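PDB 2Q0Y: GCN5-related N-acetyltransferase from Ralstonia eutropha JMP134, which probably transfers acyl groups, as expected of a member of the GNAT N-acetyltransferase family. Local coordinates for residues D10-V15 against W43-L48; F54-E59 against A66-M71. All coordinates share one frame; numbering follows the deposited sequence.

Overall arrangement
Interaction 1 (10-15 with 43-48) and interaction 2 (54-59 with 66-71) follow one another along the chain, the first closing before the second opens, and helix 30-50 leads directly into strand 54-60. Their centres lie about 11 Å apart. Interaction 1 packs helix 12-25 against helix 30-50; interaction 2 pairs the two strands of the hairpin 54-60/63-74 in the mixed sheet. The two meet where Leu14 and Asp11 pack on Val57, CD2 of Leu14 lying 3.9 Å from CG2 of Val57, and where Trp43 packs on Met71. The helix pair is thereby seated on one face of the hairpin, while helix 104-118 packs on the other.

Interaction 1: D10-V15 against W43-L48; sequences DDLELV and WLLPRL. With MG (magnesium ion), chain D.
Leu12 and Leu45 mark the closest backbone approach, their CA atoms 6.7 Å apart, where the first turn of helix 12-25 meets the later part of helix 30-50. Asp11 occupies the N-cap position, and its backbone O accepts the bond from Val15 N that opens the helix. Residues 43-48 are helical but kinked at Pro46, whose nitrogen has no hydrogen to give to the preceding turn.

The interface is apolar and buries 263 Å² in all. Leu12 contributes most: with CG anti to the backbone N (chi1 -179°), its CD1 reaches the near side of the second helix, 3.9 Å from CD2 of Leu44 and equally near the backbone N of Leu45. The side chains of Leu12 and Leu44 run past one another in opposite directions. CD2 of Leu44 continues to Val15, meeting CG1 of Val15 at 3.5 Å, so this one methyl touches both Leu12 and Val15. One turn further on, Leu48 brings CD1 against the backbone of Leu12, 3.7 Å from its CA. The exposed Leu45 adds a looser margin, CD1 to Leu12 CD2 at 4.2 Å.

This joins the two helices that connect the first and second strands of the GNAT fold. Just before the first helix, Asp10 turns from the interface and binds magnesium through OD2 at 2.4 Å; Cys8 SG is a second ligand. Asp11 OD2 accepts a bond from Cys8 N and forms a salt bridge with Arg5, tying the helix start to the metal-binding turn.

On the flank of the second helix away from 10-15, one face of the Arg47 guanidinium lies over Trp43 NE1, and Arg47 NH1 donates to Trp43 O, which lies close to the guanidinium plane, at 2.8 Å. Trp43 also packs on Pro77 of the second subunit.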
loop_
_atom_site.group_PDB
_atom_site.type_symbol
_atom_site.label_atom_id
_atom_site.label_comp_id
_atom_site.label_asym_id
_atom_site.label_seq_id
_atom_site.Cartn_x
_atom_site.Cartn_y
_atom_site.Cartn_z
ATOM N N ASP A 10 8.986 22.867 9.984
ATOM C CA ASP A 10 9.966 23.642 9.239
ATOM C C ASP A 10 10.823 22.787 8.305
ATOM O O ASP A 10 11.656 23.304 7.581
ATOM C CB ASP A 10 10.848 24.403 10.213
ATOM C CG ASP A 10 10.039 25.336 11.106
ATOM O OD1 ASP A 10 9.365 26.239 10.551
ATOM O OD2 ASP A 10 10.042 25.125 12.348
ATOM N N ASP A 11 10.624 21.475 8.338
ATOM C CA ASP A 11 11.350 20.557 7.479
ATOM C C ASP A 11 10.620 20.283 6.168
ATOM O O ASP A 11 11.005 19.388 5.434
ATOM C CB ASP A 11 11.597 19.239 8.224
ATOM C CG ASP A 11 12.496 19.415 9.421
ATOM O OD1 ASP A 11 13.456 20.213 9.344
ATOM O OD2 ASP A 11 12.244 18.772 10.448
ATOM N N LEU A 12 9.571 21.044 5.861
ATOM C CA LEU A 12 8.844 20.859 4.606
ATOM C C LEU A 12 9.783 20.755 3.410
ATOM O O LEU A 12 9.719 19.792 2.654
ATOM C CB LEU A 12 7.852 22.014 4.379
ATOM C CG LEU A 12 7.010 21.943 3.108
ATOM C CD1 LEU A 12 5.947 20.868 3.251
ATOM C CD2 LEU A 12 6.373 23.271 2.802
ATOM N N GLU A 13 10.656 21.745 3.236
ATOM C CA GLU A 13 11.525 21.768 2.060
ATOM C C GLU A 13 12.514 20.604 2.069
ATOM O O GLU A 13 12.783 20.000 1.024
ATOM C CB GLU A 13 12.257 23.097 1.955
ATOM C CG GLU A 13 11.347 24.249 1.600
ATOM N N LEU A 14 13.041 20.284 3.245
ATOM C CA LEU A 14 13.967 19.160 3.405
ATOM C C LEU A 14 13.371 17.856 2.906
ATOM O O LEU A 14 14.004 17.107 2.143
ATOM C CB LEU A 14 14.350 19.013 4.878
ATOM C CG LEU A 14 15.352 17.924 5.265
ATOM C CD1 LEU A 14 16.736 18.230 4.698
ATOM C CD2 LEU A 14 15.443 17.819 6.784
ATOM N N VAL A 15 12.147 17.576 3.332
ATOM C CA VAL A 15 11.490 16.341 2.939
ATOM C C VAL A 15 11.264 16.291 1.430
ATOM O O VAL A 15 11.502 15.255 0.794
ATOM C CB VAL A 15 10.163 16.119 3.690
ATOM C CG1 VAL A 15 9.471 14.847 3.189
ATOM C CG2 VAL A 15 10.397 16.010 5.198
ATOM N N TRP A 43 0.511 18.244 -0.646
ATOM C CA TRP A 43 0.056 17.071 0.094
ATOM C C TRP A 43 0.734 17.033 1.469
ATOM O O TRP A 43 0.092 16.716 2.468
ATOM C CB TRP A 43 0.383 15.797 -0.690
ATOM C CG TRP A 43 0.084 14.498 0.018
ATOM C CD1 TRP A 43 -1.086 13.789 -0.018
ATOM C CD2 TRP A 43 0.983 13.743 0.841
ATOM N NE1 TRP A 43 -0.973 12.652 0.737
ATOM C CE2 TRP A 43 0.279 12.602 1.289
ATOM C CE3 TRP A 43 2.299 13.932 1.259
ATOM C CZ2 TRP A 43 0.848 11.666 2.114
ATOM C CZ3 TRP A 43 2.865 13.009 2.098
ATOM C CH2 TRP A 43 2.145 11.889 2.521
ATOM N N LEU A 44 2.039 17.301 1.502
ATOM C CA LEU A 44 2.820 17.115 2.728
ATOM C C LEU A 44 2.516 18.168 3.793
ATOM O O LEU A 44 2.498 17.871 5.003
ATOM C CB LEU A 44 4.318 17.132 2.414
ATOM C CG LEU A 44 5.275 17.015 3.601
ATOM C CD1 LEU A 44 4.999 15.716 4.357
ATOM C CD2 LEU A 44 6.710 17.060 3.153
ATOM N N LEU A 45 2.339 19.412 3.358
ATOM C CA LEU A 45 2.178 20.521 4.278
ATOM C C LEU A 45 1.184 20.254 5.426
ATOM O O LEU A 45 1.557 20.377 6.587
ATOM C CB LEU A 45 1.811 21.793 3.502
ATOM C CG LEU A 45 1.510 23.075 4.273
ATOM C CD1 LEU A 45 2.749 23.638 4.900
ATOM C CD2 LEU A 45 0.897 24.094 3.315
ATOM N N PRO A 46 -0.082 19.921 5.116
ATOM C CA PRO A 46 -1.025 19.687 6.219
ATOM C C PRO A 46 -0.733 18.458 7.068
ATOM O O PRO A 46 -1.183 18.381 8.212
ATOM C CB PRO A 46 -2.363 19.505 5.504
ATOM C CG PRO A 46 -1.995 19.085 4.130
ATOM C CD PRO A 46 -0.747 19.798 3.801
ATOM N N ARG A 47 -0.005 17.495 6.506
ATOM C CA ARG A 47 0.289 16.262 7.192
ATOM C C ARG A 47 1.487 16.384 8.128
ATOM O O ARG A 47 1.538 15.692 9.130
ATOM C CB ARG A 47 0.517 15.158 6.171
ATOM C CG ARG A 47 -0.761 14.832 5.419
ATOM C CD ARG A 47 -0.559 13.837 4.336
ATOM N NE ARG A 47 -1.860 13.371 3.847
ATOM C CZ ARG A 47 -2.676 14.077 3.065
ATOM N NH1 ARG A 47 -2.349 15.297 2.624
ATOM N NH2 ARG A 47 -3.841 13.549 2.702
ATOM N N LEU A 48 2.454 17.239 7.804
ATOM C CA LEU A 48 3.464 17.641 8.798
ATOM C C LEU A 48 2.789 18.357 9.947
ATOM O O LEU A 48 3.122 18.128 11.107
ATOM C CB LEU A 48 4.517 18.596 8.221
ATOM C CG LEU A 48 5.664 17.994 7.432
ATOM C CD1 LEU A 48 6.544 19.119 6.918
ATOM C CD2 LEU A 48 6.478 17.026 8.276
HETATM MG MG MG D . 10.923 23.562 13.882
#

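Interaction 2: F54-E59 against A66-M71; sequences FGWVME and AGIGLM
Strands 54-59 and 66-71 pair antiparallel as the hairpin in the middle of the GNAT sheet, strand 2-6 flanking one side and 86-95 the other. Their segment axes make an angle of 165° and approach to 4.5 Å. Phe54, Trp56 and Met58 form hydrogen-bonded pairs with Leu70, Ile68 and Ala66. The bond from Phe54 N to Leu70 O, 3.0 Å, is nearly straight at 170°, whereas that from Ala66 N to Met58 O is weak.

All six of these side chains rise on the face packed by helix 104-118. Leu70 CG stands between its backbone N and carbonyl carbon (chi1 68°), which brings both methyls toward the aromatic pair: Leu70 CD1 lies at the Phe54 ring edge, 3.9 Å from Phe54 CD2, and Leu70 CD2 is 3.9 Å from Trp56 NE1. Phe54 CE2 in turn sits over one face of the indole, near the rim, and Ile68 CG2 meets the indole edge at CD1.

On the other face Gly55, Gly67 and Gly69 have no side chain; Val57 alone of these pairs has one. Between the strands, Gly55 CA comes 3.3 Å from Ile68 O, a CA-H...O contact; a CB at this backbone conformation would run into Phe54 O and Ile68 O. Between these segments backbone bonds set the register, while side chains on the helix-covered face add apolar packing.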
loop_
_atom_site.group_PDB
_atom_site.type_symbol
_atom_site.label_atom_id
_atom_site.label_comp_id
_atom_site.label_asym_id
_atom_site.label_seq_id
_atom_site.Cartn_x
_atom_site.Cartn_y
_atom_site.Cartn_z
ATOM N N PHE A 54 5.284 11.836 9.935
ATOM C CA PHE A 54 6.230 12.025 11.012
ATOM C C PHE A 54 7.569 11.456 10.520
ATOM O O PHE A 54 7.670 10.924 9.425
ATOM C CB PHE A 54 5.729 11.350 12.298
ATOM C CG PHE A 54 6.689 11.473 13.468
ATOM C CD1 PHE A 54 6.915 12.703 14.086
ATOM C CD2 PHE A 54 7.390 10.353 13.938
ATOM C CE1 PHE A 54 7.820 12.820 15.167
ATOM C CE2 PHE A 54 8.298 10.469 15.008
ATOM C CZ PHE A 54 8.509 11.712 15.614
ATOM N N GLY A 55 8.615 11.614 11.306
ATOM C CA GLY A 55 9.879 11.011 10.958
ATOM C C GLY A 55 11.013 11.602 11.740
ATOM O O GLY A 55 10.805 12.276 12.769
ATOM N N TRP A 56 12.219 11.390 11.220
ATOM C CA TRP A 56 13.420 11.726 11.949
ATOM C C TRP A 56 14.437 12.301 10.985
ATOM O O TRP A 56 14.465 11.924 9.801
ATOM C CB TRP A 56 13.992 10.470 12.614
ATOM C CG TRP A 56 13.020 9.701 13.468
ATOM C CD1 TRP A 56 12.272 8.611 13.099
ATOM C CD2 TRP A 56 12.702 9.960 14.835
ATOM N NE1 TRP A 56 11.501 8.180 14.164
ATOM C CE2 TRP A 56 11.744 8.999 15.236
ATOM C CE3 TRP A 56 13.119 10.922 15.754
ATOM C CZ2 TRP A 56 11.214 8.968 16.531
ATOM C CZ3 TRP A 56 12.605 10.884 17.047
ATOM C CH2 TRP A 56 11.658 9.923 17.417
ATOM N N VAL A 57 15.277 13.190 11.493
ATOM C CA VAL A 57 16.344 13.821 10.720
ATOM C C VAL A 57 17.693 13.539 11.403
ATOM O O VAL A 57 17.813 13.678 12.616
ATOM C CB VAL A 57 16.099 15.342 10.616
ATOM C CG1 VAL A 57 17.210 16.036 9.875
ATOM C CG2 VAL A 57 14.734 15.616 9.937
HETATM N N MSE A 58 18.701 13.114 10.637
HETATM C CA MSE A 58 20.067 12.992 11.155
HETATM C C MSE A 58 20.869 14.238 10.785
HETATM O O MSE A 58 20.915 14.643 9.617
HETATM C CB MSE A 58 20.773 11.759 10.592
HETATM C CG MSE A 58 22.077 11.418 11.272
HETATM SE SE MSE A 58 21.733 10.642 13.042
HETATM C CE MSE A 58 21.026 8.956 12.494
ATOM N N GLU A 59 21.506 14.831 11.784
ATOM C CA GLU A 59 22.260 16.064 11.616
ATOM C C GLU A 59 23.703 15.927 12.084
ATOM O O GLU A 59 23.985 15.205 13.030
ATOM C CB GLU A 59 21.632 17.198 12.425
ATOM C CG GLU A 59 20.198 17.444 12.134
ATOM C CD GLU A 59 19.705 18.686 12.814
ATOM O OE1 GLU A 59 20.069 18.907 13.986
ATOM O OE2 GLU A 59 18.964 19.436 12.161
ATOM N N ALA A 66 20.409 13.576 6.458
ATOM C CA ALA A 66 19.558 12.436 6.131
ATOM C C ALA A 66 18.209 12.584 6.795
ATOM O O ALA A 66 18.055 13.299 7.782
ATOM C CB ALA A 66 20.198 11.142 6.582
ATOM N N GLY A 67 17.230 11.860 6.272
ATOM C CA GLY A 67 15.903 11.876 6.840
ATOM C C GLY A 67 15.136 10.630 6.484
ATOM O O GLY A 67 15.500 9.910 5.551
ATOM N N ILE A 68 14.069 10.391 7.233
ATOM C CA ILE A 68 13.147 9.298 6.978
ATOM C C ILE A 68 11.738 9.762 7.328
ATOM O O ILE A 68 11.545 10.639 8.190
ATOM C CB ILE A 68 13.556 8.023 7.751
ATOM C CG1 ILE A 68 12.835 6.774 7.208
ATOM C CG2 ILE A 68 13.338 8.216 9.264
ATOM C CD1 ILE A 68 13.441 5.472 7.753
ATOM N N GLY A 69 10.761 9.201 6.623
ATOM C CA GLY A 69 9.355 9.513 6.861
ATOM C C GLY A 69 8.602 8.277 7.313
ATOM O O GLY A 69 8.937 7.157 6.907
ATOM N N LEU A 70 7.562 8.478 8.117
ATOM C CA LEU A 70 6.701 7.387 8.545
ATOM C C LEU A 70 5.254 7.837 8.700
ATOM O O LEU A 70 4.971 8.971 9.063
ATOM C CB LEU A 70 7.219 6.739 9.839
ATOM C CG LEU A 70 7.212 7.482 11.163
ATOM C CD1 LEU A 70 5.901 7.281 11.972
ATOM C CD2 LEU A 70 8.422 7.022 12.016
HETATM N N MSE A 71 4.360 6.915 8.381
HETATM C CA MSE A 71 2.931 7.114 8.476
HETATM C C MSE A 71 2.321 5.849 9.032
HETATM O O MSE A 71 2.924 4.783 8.979
HETATM C CB MSE A 71 2.351 7.393 7.094
HETATM C CG MSE A 71 3.019 8.544 6.361
HETATM SE SE MSE A 71 2.324 8.671 4.563
HETATM C CE MSE A 71 0.833 9.411 5.070
#